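Local coordinates for BH2621 protein (Bacillus halodurans, PDB 2QML) that is of unknown function but belongs to the GNAT family and is probably an N-acyltransferase, perhaps in siderophore biosynthesis, at residues Ala9-Phe14 / Leu127-Gln132; Asp30-Leu35 / Val55-His60; Gln133-Pro138 / Met179-Asn184. One frame throughout, in Å; residues are numbered along the deposited sequence.

From the N terminus, residues 9-14 start the edge strand 11-15, and the loop they open closes only at residues 127-132 of helix 123-135: contact 1. Contact 2 is nested inside it, where 30-35 meets 55-60, closing a loop of 19 residues and joining helices 32-38 and 54-65, which follow strand 20-26 and precede strand 70-77 in the chain. Contact 3 comes in series and closes a loop of 40 residues, linking 133-138, the last part of helix 123-135 and the loop after it, to the junction of strand 175-182 and helix 183-194. Contacts 1 and 3 touch. Contact 2 stands apart, its centre about 30 Å from that of contact 3.

Contact 1 of 3, residues Ala9-Phe14 / Leu127-Gln132; sequences APFEVF and LLAIMQ
The backbone oxygen of Ala129 lies oblique to the Phe11 ring, with Phe11 CZ 3.9 Å from Ala129 O, and in one conformer of Gln133 it may also receive a weak, doubtful hydrogen bond from Gln133 NE2. This is strand-on-helix packing within the GNAT fold: the edge strand 11-15 of the mixed sheet runs past helix 123-135, the helix linking the parallel strands 106-112 and 142-145. The axes of strand 11-14 and helix 127-132 approach to 10.1 Å, and their directions differ by 130°. No hydrogen bond joins the two segments, so the interface rests on apolar contact.

Phe11 contributes most of it. Its CG sits between the backbone N and the carbonyl carbon (chi1 62°), and from there the ring reaches the helix with its far end. Phe11 CZ comes to 3.7 Å from Ile130 CA and to 4.0 Å from Ile130 CB, while the neighbouring Phe11 CE2 lies 4.0 Å from Ala129 CB. Ile130 thus meets the ring with the root of its side chain, and its side chain also packs against Trp85 of strand 80-89. Within the strand segment, Ala9 O lies in the plane of the Phe11 ring at its edge, 3.4 Å from Phe11 CD1.

Strand 11-15 pairs with strand 20-26 through backbone hydrogen bonds of Phe11 with Phe24 and of Val13 with Leu22, and the Phe11 and Phe24 rings stack. Two residues beyond Phe11, Val13 points toward the same helix, and the methyl of Ala129 meets both side chains, its CB being 4.1 Å from Val13 CG2.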
# COMPACT_ATOMS: atom_id res chain seq x y z
N ALA A 9 -4.29 -5.99 11.25
CA ALA A 9 -3.77 -7.28 11.66
C ALA A 9 -3.02 -8.03 10.56
O ALA A 9 -3.39 -7.96 9.38
CB ALA A 9 -4.93 -8.18 12.13
N PRO A 10 -2.05 -8.85 10.97
CA PRO A 10 -1.41 -9.75 10.01
C PRO A 10 -2.39 -10.79 9.48
O PRO A 10 -3.38 -11.13 10.16
CB PRO A 10 -0.30 -10.43 10.84
CG PRO A 10 -0.83 -10.46 12.16
CD PRO A 10 -1.54 -9.12 12.32
N PHE A 11 -2.12 -11.26 8.26
CA PHE A 11 -2.99 -12.22 7.63
C PHE A 11 -2.26 -13.04 6.60
O PHE A 11 -1.20 -12.67 6.14
CB PHE A 11 -4.23 -11.52 7.02
CG PHE A 11 -3.92 -10.54 5.94
CD1 PHE A 11 -3.65 -9.22 6.23
CD2 PHE A 11 -3.87 -10.95 4.61
CE1 PHE A 11 -3.38 -8.29 5.17
CE2 PHE A 11 -3.59 -10.04 3.59
CZ PHE A 11 -3.34 -8.76 3.87
N GLU A 12 -2.82 -14.19 6.28
CA GLU A 12 -2.31 -15.07 5.25
C GLU A 12 -3.49 -15.62 4.44
O GLU A 12 -4.46 -16.17 5.00
CB GLU A 12 -1.44 -16.18 5.81
CG GLU A 12 -1.04 -17.19 4.71
CD GLU A 12 -0.21 -18.33 5.19
OE1 GLU A 12 0.21 -18.34 6.38
OE2 GLU A 12 -0.05 -19.28 4.38
N VAL A 13 -3.41 -15.49 3.12
CA VAL A 13 -4.46 -16.00 2.23
C VAL A 13 -3.85 -16.75 1.07
O VAL A 13 -2.68 -16.55 0.70
CB VAL A 13 -5.39 -14.89 1.70
CG1 VAL A 13 -6.08 -14.17 2.88
CG2 VAL A 13 -4.62 -13.88 0.76
N PHE A 14 -4.63 -17.64 0.50
CA PHE A 14 -4.27 -18.28 -0.75
C PHE A 14 -4.89 -17.45 -1.86
O PHE A 14 -6.01 -16.94 -1.71
CB PHE A 14 -4.79 -19.69 -0.84
CG PHE A 14 -4.28 -20.42 -2.04
CD1 PHE A 14 -2.97 -20.82 -2.09
CD2 PHE A 14 -5.11 -20.74 -3.09
CE1 PHE A 14 -2.49 -21.49 -3.17
CE2 PHE A 14 -4.66 -21.45 -4.18
CZ PHE A 14 -3.34 -21.82 -4.23
N LEU A 127 -2.31 -6.27 -3.54
CA LEU A 127 -3.11 -5.09 -3.24
C LEU A 127 -4.57 -5.46 -2.95
O LEU A 127 -5.14 -4.92 -1.99
CB LEU A 127 -2.99 -4.08 -4.39
CG LEU A 127 -3.82 -2.83 -4.19
CD1 LEU A 127 -3.40 -1.97 -2.98
CD2 LEU A 127 -3.81 -1.95 -5.55
N LEU A 128 -5.16 -6.36 -3.72
CA LEU A 128 -6.54 -6.76 -3.49
C LEU A 128 -6.66 -7.39 -2.12
O LEU A 128 -7.63 -7.11 -1.41
CB LEU A 128 -7.00 -7.70 -4.59
CG LEU A 128 -7.20 -7.08 -5.97
CD1 LEU A 128 -7.45 -8.18 -6.96
CD2 LEU A 128 -8.31 -6.10 -6.03
N ALA A 129 -5.68 -8.21 -1.72
CA ALA A 129 -5.74 -8.85 -0.39
C ALA A 129 -5.70 -7.86 0.78
O ALA A 129 -6.52 -7.93 1.72
CB ALA A 129 -4.60 -9.92 -0.24
N ILE A 130 -4.75 -6.94 0.76
CA ILE A 130 -4.62 -5.97 1.84
C ILE A 130 -5.81 -5.01 1.84
O ILE A 130 -6.27 -4.64 2.93
CB ILE A 130 -3.26 -5.28 1.82
CG1 ILE A 130 -3.03 -4.56 3.17
CG2 ILE A 130 -3.10 -4.34 0.59
CD1 ILE A 130 -1.63 -3.97 3.42
N MSE A 131 -6.30 -4.61 0.67
CA MSE A 131 -7.50 -3.76 0.61
C MSE A 131 -8.69 -4.45 1.26
O MSE A 131 -9.42 -3.85 2.04
CB MSE A 131 -7.86 -3.38 -0.81
CG MSE A 131 -6.90 -2.38 -1.41
SE MSE A 131 -7.36 -2.00 -3.26
CE MSE A 131 -9.03 -1.02 -2.86
N GLN A 132 -8.89 -5.72 0.94
CA GLN A 132 -9.97 -6.49 1.51
C GLN A 132 -9.87 -6.49 3.04
O GLN A 132 -10.87 -6.25 3.73
CB GLN A 132 -9.97 -7.92 0.92
CG GLN A 132 -11.16 -8.76 1.34
CD GLN A 132 -12.48 -8.17 0.88
OE1 GLN A 132 -12.94 -7.11 1.37
NE2 GLN A 132 -13.09 -8.83 -0.09

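Contact 2 of 3, residues Asp30-Leu35 / Val55-His60; sequences DDVDML and VDYKKH
Val32 is pressed against the side chain of Lys58, with Val32 CG2 only 3.4 Å from Lys58 CG, tighter than usual carbon-carbon contact. The valine rotamer explains the meeting: CG2 lies anti to the backbone N, beside the carbonyl carbon, and enters the angle between the lysine stem and the neighbouring tyrosine ring. The same methyl touches the edge of Tyr57 close to the ring plane, Val32 CG2 to Tyr57 CD2 being 3.7 Å. The other branch lies farther out along the lysine, with Val32 CG1 3.9 Å from Lys58 CE.

Lys58 is extended beyond CG and crosses Val32 at about a right angle, which brings its ammonium group near Asp33. Asp33 OD1 and Lys58 NZ remain 5.1 Å apart, so they make no direct salt bridge. A water bridges them instead, donating to Asp33 OD1 at 2.7 Å and accepting a weak bond from Lys58 NZ.

On the buried side, Tyr57 has CG anti to its backbone N (chi1 -170°), which extends the ring toward Leu35. Leu35 CB, one turn on from Val32, lies 3.5 Å from Tyr57 OH and 3.8 Å from Tyr57 CE2, so the hydroxyl end of the ring meets the base of the leucine. Leu61 of helix 54-65 packs against both Val32 and Leu35.

Val32, Leu35 and the Tyr57 ring form the buried part of the interface, and a water-bridged charged pair lies at its exposed margin. The two helices, 32-38 and 54-65, follow strand 20-26 and precede strand 70-77 in the chain, the place of the first two helices in the GNAT fold.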
# COMPACT_ATOMS: atom_id res chain seq x y z
N ASP A 30 13.99 -5.78 13.08
CA ASP A 30 14.83 -6.78 12.41
C ASP A 30 14.76 -6.68 10.91
O ASP A 30 15.57 -7.28 10.22
CB ASP A 30 14.41 -8.20 12.79
CG ASP A 30 14.68 -8.55 14.26
OD1 ASP A 30 15.57 -7.92 14.90
OD2 ASP A 30 13.96 -9.47 14.73
N ASP A 31 13.80 -5.93 10.38
CA ASP A 31 13.64 -5.78 8.95
C ASP A 31 14.38 -4.60 8.39
O ASP A 31 14.34 -4.41 7.18
CB ASP A 31 12.17 -5.57 8.63
CG ASP A 31 11.31 -6.72 9.06
OD1 ASP A 31 11.78 -7.87 9.01
OD2 ASP A 31 10.15 -6.43 9.42
N VAL A 32 15.13 -3.89 9.22
CA VAL A 32 15.72 -2.62 8.78
C VAL A 32 16.70 -2.78 7.64
O VAL A 32 16.67 -1.93 6.73
CB VAL A 32 16.33 -1.81 9.97
CG1 VAL A 32 17.56 -2.46 10.53
CG2 VAL A 32 16.63 -0.35 9.49
N ASP A 33 17.56 -3.78 7.66
CA ASP A 33 18.52 -3.94 6.56
C ASP A 33 17.82 -4.25 5.23
O ASP A 33 18.20 -3.73 4.17
CB ASP A 33 19.57 -5.01 6.90
CG ASP A 33 20.34 -4.69 8.18
OD1 ASP A 33 20.93 -3.63 8.31
OD2 ASP A 33 20.33 -5.53 9.08
N MSE A 34 16.84 -5.13 5.27
CA MSE A 34 16.11 -5.51 4.09
C MSE A 34 15.34 -4.33 3.52
O MSE A 34 15.38 -4.07 2.32
CB MSE A 34 15.13 -6.65 4.41
CG MSE A 34 14.27 -7.06 3.23
SE MSE A 34 13.25 -8.66 3.67
CE MSE A 34 12.02 -7.96 4.93
N LEU A 35 14.63 -3.62 4.38
CA LEU A 35 13.83 -2.46 3.96
C LEU A 35 14.75 -1.35 3.41
O LEU A 35 14.45 -0.71 2.38
CB LEU A 35 12.94 -1.97 5.09
CG LEU A 35 11.81 -2.92 5.51
CD1 LEU A 35 11.04 -2.30 6.67
CD2 LEU A 35 10.92 -3.24 4.34
N VAL A 55 21.94 4.28 9.19
CA VAL A 55 21.75 4.87 10.50
C VAL A 55 20.49 5.74 10.55
O VAL A 55 19.72 5.70 11.50
CB VAL A 55 23.04 5.65 10.99
CG1 VAL A 55 23.35 6.90 10.14
CG2 VAL A 55 22.89 6.04 12.44
N ASP A 56 20.28 6.51 9.50
CA ASP A 56 19.11 7.38 9.41
C ASP A 56 17.86 6.57 9.15
O ASP A 56 16.80 6.84 9.76
CB ASP A 56 19.30 8.38 8.32
CG ASP A 56 20.48 9.29 8.59
OD1 ASP A 56 20.74 9.71 9.76
OD2 ASP A 56 21.17 9.57 7.58
N TYR A 57 17.95 5.60 8.22
CA TYR A 57 16.80 4.76 7.92
C TYR A 57 16.31 4.05 9.20
O TYR A 57 15.12 3.99 9.42
CB TYR A 57 17.03 3.77 6.74
CG TYR A 57 15.71 3.14 6.36
CD1 TYR A 57 14.72 3.86 5.69
CD2 TYR A 57 15.42 1.83 6.76
CE1 TYR A 57 13.51 3.28 5.41
CE2 TYR A 57 14.21 1.27 6.51
CZ TYR A 57 13.26 2.00 5.83
OH TYR A 57 12.07 1.39 5.63
N LYS A 58 17.23 3.57 10.03
CA LYS A 58 16.89 2.96 11.32
C LYS A 58 16.04 3.90 12.20
O LYS A 58 14.98 3.50 12.72
CB LYS A 58 18.17 2.53 12.05
CG LYS A 58 18.80 1.28 11.51
CD LYS A 58 20.09 0.88 12.30
CE LYS A 58 20.71 -0.43 11.76
NZ LYS A 58 22.06 -0.71 12.35
N LYS A 59 16.48 5.15 12.31
CA LYS A 59 15.79 6.17 13.12
C LYS A 59 14.40 6.46 12.55
O LYS A 59 13.45 6.67 13.29
CB LYS A 59 16.62 7.47 13.25
CG LYS A 59 18.06 7.38 13.81
CD LYS A 59 18.70 8.79 14.09
CE LYS A 59 20.26 8.78 14.28
NZ LYS A 59 20.83 10.13 14.69
N HIS A 60 14.31 6.52 11.23
CA HIS A 60 13.03 6.72 10.59
C HIS A 60 12.08 5.54 10.81
O HIS A 60 10.91 5.73 11.15
CB HIS A 60 13.22 6.99 9.09
CG HIS A 60 11.96 6.81 8.30
ND1 HIS A 60 10.93 7.71 8.35
CD2 HIS A 60 11.57 5.83 7.46
CE1 HIS A 60 9.94 7.26 7.61
NE2 HIS A 60 10.32 6.15 7.02
O HOH W 1 21.73 -3.21 10.86

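Contact 3 of 3, residues Gln133-Pro138 / Met179-Asn184; sequences QKFQEP and MKCEQN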
# COMPACT_ATOMS: atom_id res chain seq x y z
N GLN A 133 -8.69 -6.69 3.59
CA GLN A 133 -8.56 -6.74 5.05
C GLN A 133 -8.70 -5.35 5.72
O GLN A 133 -9.15 -5.22 6.84
CB GLN A 133 -7.27 -7.46 5.47
CG GLN A 133 -7.01 -8.87 4.82
CD GLN A 133 -8.28 -9.70 4.39
OE1 GLN A 133 -9.28 -9.87 5.15
NE2 GLN A 133 -8.20 -10.23 3.19
N LYS A 134 -8.34 -4.29 5.02
CA LYS A 134 -8.58 -2.94 5.49
C LYS A 134 -10.08 -2.62 5.48
O LYS A 134 -10.58 -1.98 6.40
CB LYS A 134 -7.81 -1.95 4.66
CG LYS A 134 -6.29 -1.92 4.94
CD LYS A 134 -5.45 -1.21 3.87
CE LYS A 134 -5.78 0.24 3.71
NZ LYS A 134 -5.53 1.01 4.90
N PHE A 135 -10.79 -3.07 4.44
CA PHE A 135 -12.24 -2.83 4.33
C PHE A 135 -13.08 -3.61 5.34
O PHE A 135 -14.28 -3.34 5.48
CB PHE A 135 -12.74 -3.13 2.91
CG PHE A 135 -12.64 -1.95 1.95
CD1 PHE A 135 -13.23 -0.73 2.24
CD2 PHE A 135 -12.04 -2.12 0.71
CE1 PHE A 135 -13.19 0.31 1.33
CE2 PHE A 135 -11.99 -1.08 -0.21
CZ PHE A 135 -12.61 0.11 0.11
N GLN A 136 -12.46 -4.53 6.10
CA GLN A 136 -13.24 -5.20 7.12
C GLN A 136 -13.48 -4.34 8.35
O GLN A 136 -14.24 -4.73 9.24
CB GLN A 136 -12.63 -6.55 7.52
CG GLN A 136 -12.43 -7.45 6.37
CD GLN A 136 -13.68 -7.65 5.54
OE1 GLN A 136 -14.71 -8.05 6.03
NE2 GLN A 136 -13.58 -7.30 4.27
N GLU A 137 -12.81 -3.20 8.46
CA GLU A 137 -13.18 -2.21 9.49
C GLU A 137 -14.63 -1.77 9.20
O GLU A 137 -14.92 -1.25 8.15
CB GLU A 137 -12.19 -1.05 9.46
CG GLU A 137 -12.61 0.10 10.33
CD GLU A 137 -12.52 -0.21 11.81
OE1 GLU A 137 -11.55 -0.91 12.20
OE2 GLU A 137 -13.38 0.28 12.56
N PRO A 138 -15.58 -2.03 10.13
CA PRO A 138 -17.00 -1.78 9.74
C PRO A 138 -17.34 -0.36 9.28
O PRO A 138 -18.13 -0.22 8.36
CB PRO A 138 -17.79 -2.17 11.00
CG PRO A 138 -16.88 -3.20 11.65
CD PRO A 138 -15.51 -2.67 11.46
N MSE A 179 -6.86 9.51 -5.38
CA MSE A 179 -7.76 8.50 -5.91
C MSE A 179 -8.53 7.90 -4.74
O MSE A 179 -7.96 7.74 -3.65
CB MSE A 179 -7.00 7.41 -6.63
CG MSE A 179 -6.08 7.96 -7.66
SE MSE A 179 -5.06 6.56 -8.56
CE MSE A 179 -6.41 5.85 -9.78
N LYS A 180 -9.81 7.62 -4.95
CA LYS A 180 -10.67 7.04 -3.92
C LYS A 180 -11.29 5.74 -4.39
O LYS A 180 -11.77 5.64 -5.51
CB LYS A 180 -11.80 7.98 -3.51
CG LYS A 180 -11.33 9.35 -3.04
CD LYS A 180 -12.36 10.14 -2.18
CE LYS A 180 -13.67 10.42 -2.81
NZ LYS A 180 -14.51 11.20 -1.82
N CYS A 181 -11.28 4.75 -3.51
CA CYS A 181 -11.90 3.45 -3.76
C CYS A 181 -13.01 3.25 -2.73
O CYS A 181 -12.74 3.21 -1.55
CB CYS A 181 -10.87 2.38 -3.66
SG CYS A 181 -11.53 0.77 -4.17
N GLU A 182 -14.24 3.17 -3.21
CA GLU A 182 -15.42 2.94 -2.40
C GLU A 182 -15.60 1.44 -2.22
O GLU A 182 -15.36 0.65 -3.13
CB GLU A 182 -16.65 3.53 -3.07
CG GLU A 182 -16.56 4.99 -3.40
CD GLU A 182 -16.09 5.88 -2.24
OE1 GLU A 182 -16.33 5.52 -1.07
OE2 GLU A 182 -15.48 6.95 -2.50
N GLN A 183 -16.05 1.03 -1.05
CA GLN A 183 -16.10 -0.40 -0.80
C GLN A 183 -16.98 -1.21 -1.78
O GLN A 183 -16.57 -2.32 -2.15
CB GLN A 183 -16.55 -0.73 0.64
CG GLN A 183 -16.25 -2.20 0.98
CD GLN A 183 -16.56 -2.60 2.41
OE1 GLN A 183 -17.02 -1.77 3.21
NE2 GLN A 183 -16.31 -3.87 2.74
N ASN A 184 -18.14 -0.70 -2.18
CA ASN A 184 -19.04 -1.46 -3.08
C ASN A 184 -18.34 -1.71 -4.42
O ASN A 184 -18.46 -2.80 -4.98
CB ASN A 184 -20.42 -0.78 -3.27
CG ASN A 184 -21.38 -0.92 -2.06
OD1 ASN A 184 -21.15 -1.72 -1.14
ND2 ASN A 184 -22.47 -0.15 -2.08
O HOH W 2 -17.05 -4.86 5.46
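Gln183 lays its aliphatic stem over one face of the Phe135 ring, a CH-pi contact in which Gln183 CG stands 3.9 Å from the ring centroid and 22° off the ring normal, displaced toward the rim. An extended glutamine, with CG anti to the backbone N (chi1 -165°), runs past the phenylalanine in the opposite direction. Ring and amide planes come out nearly parallel, 8° apart, and the amide passes beyond the ring to Phe135 CB, which Gln183 NE2 approaches to 3.6 Å.

Other contacts reach the ring's distal end. The oxygen of Cys181 lies at its edge in the ring plane, 3.5 Å from Phe135 CZ, where the positive rim of an aromatic ring would suit a carbonyl. The thiol makes looser apolar contact, Cys181 SG being 4.4 Å from Phe135 CE2.

A water links two polar groups: it donates to Phe135 O at 3.2 Å and accepts from Gln183 NE2 at 3.0 Å, bridging the Phe135 carbonyl to the glutamine amide. At the N-cap position, the CB of Glu182 points away from segment 133-138, and Glu182 OE1 is hydrogen-bonded to Thr142 OG1.

Phe135, on helix 123-135, thus packs against the junction where strand 175-182 passes into helix 183-194, with Ile143 of strand 142-145 touching its side chain and Phe186 of helix 183-194 meeting its ring.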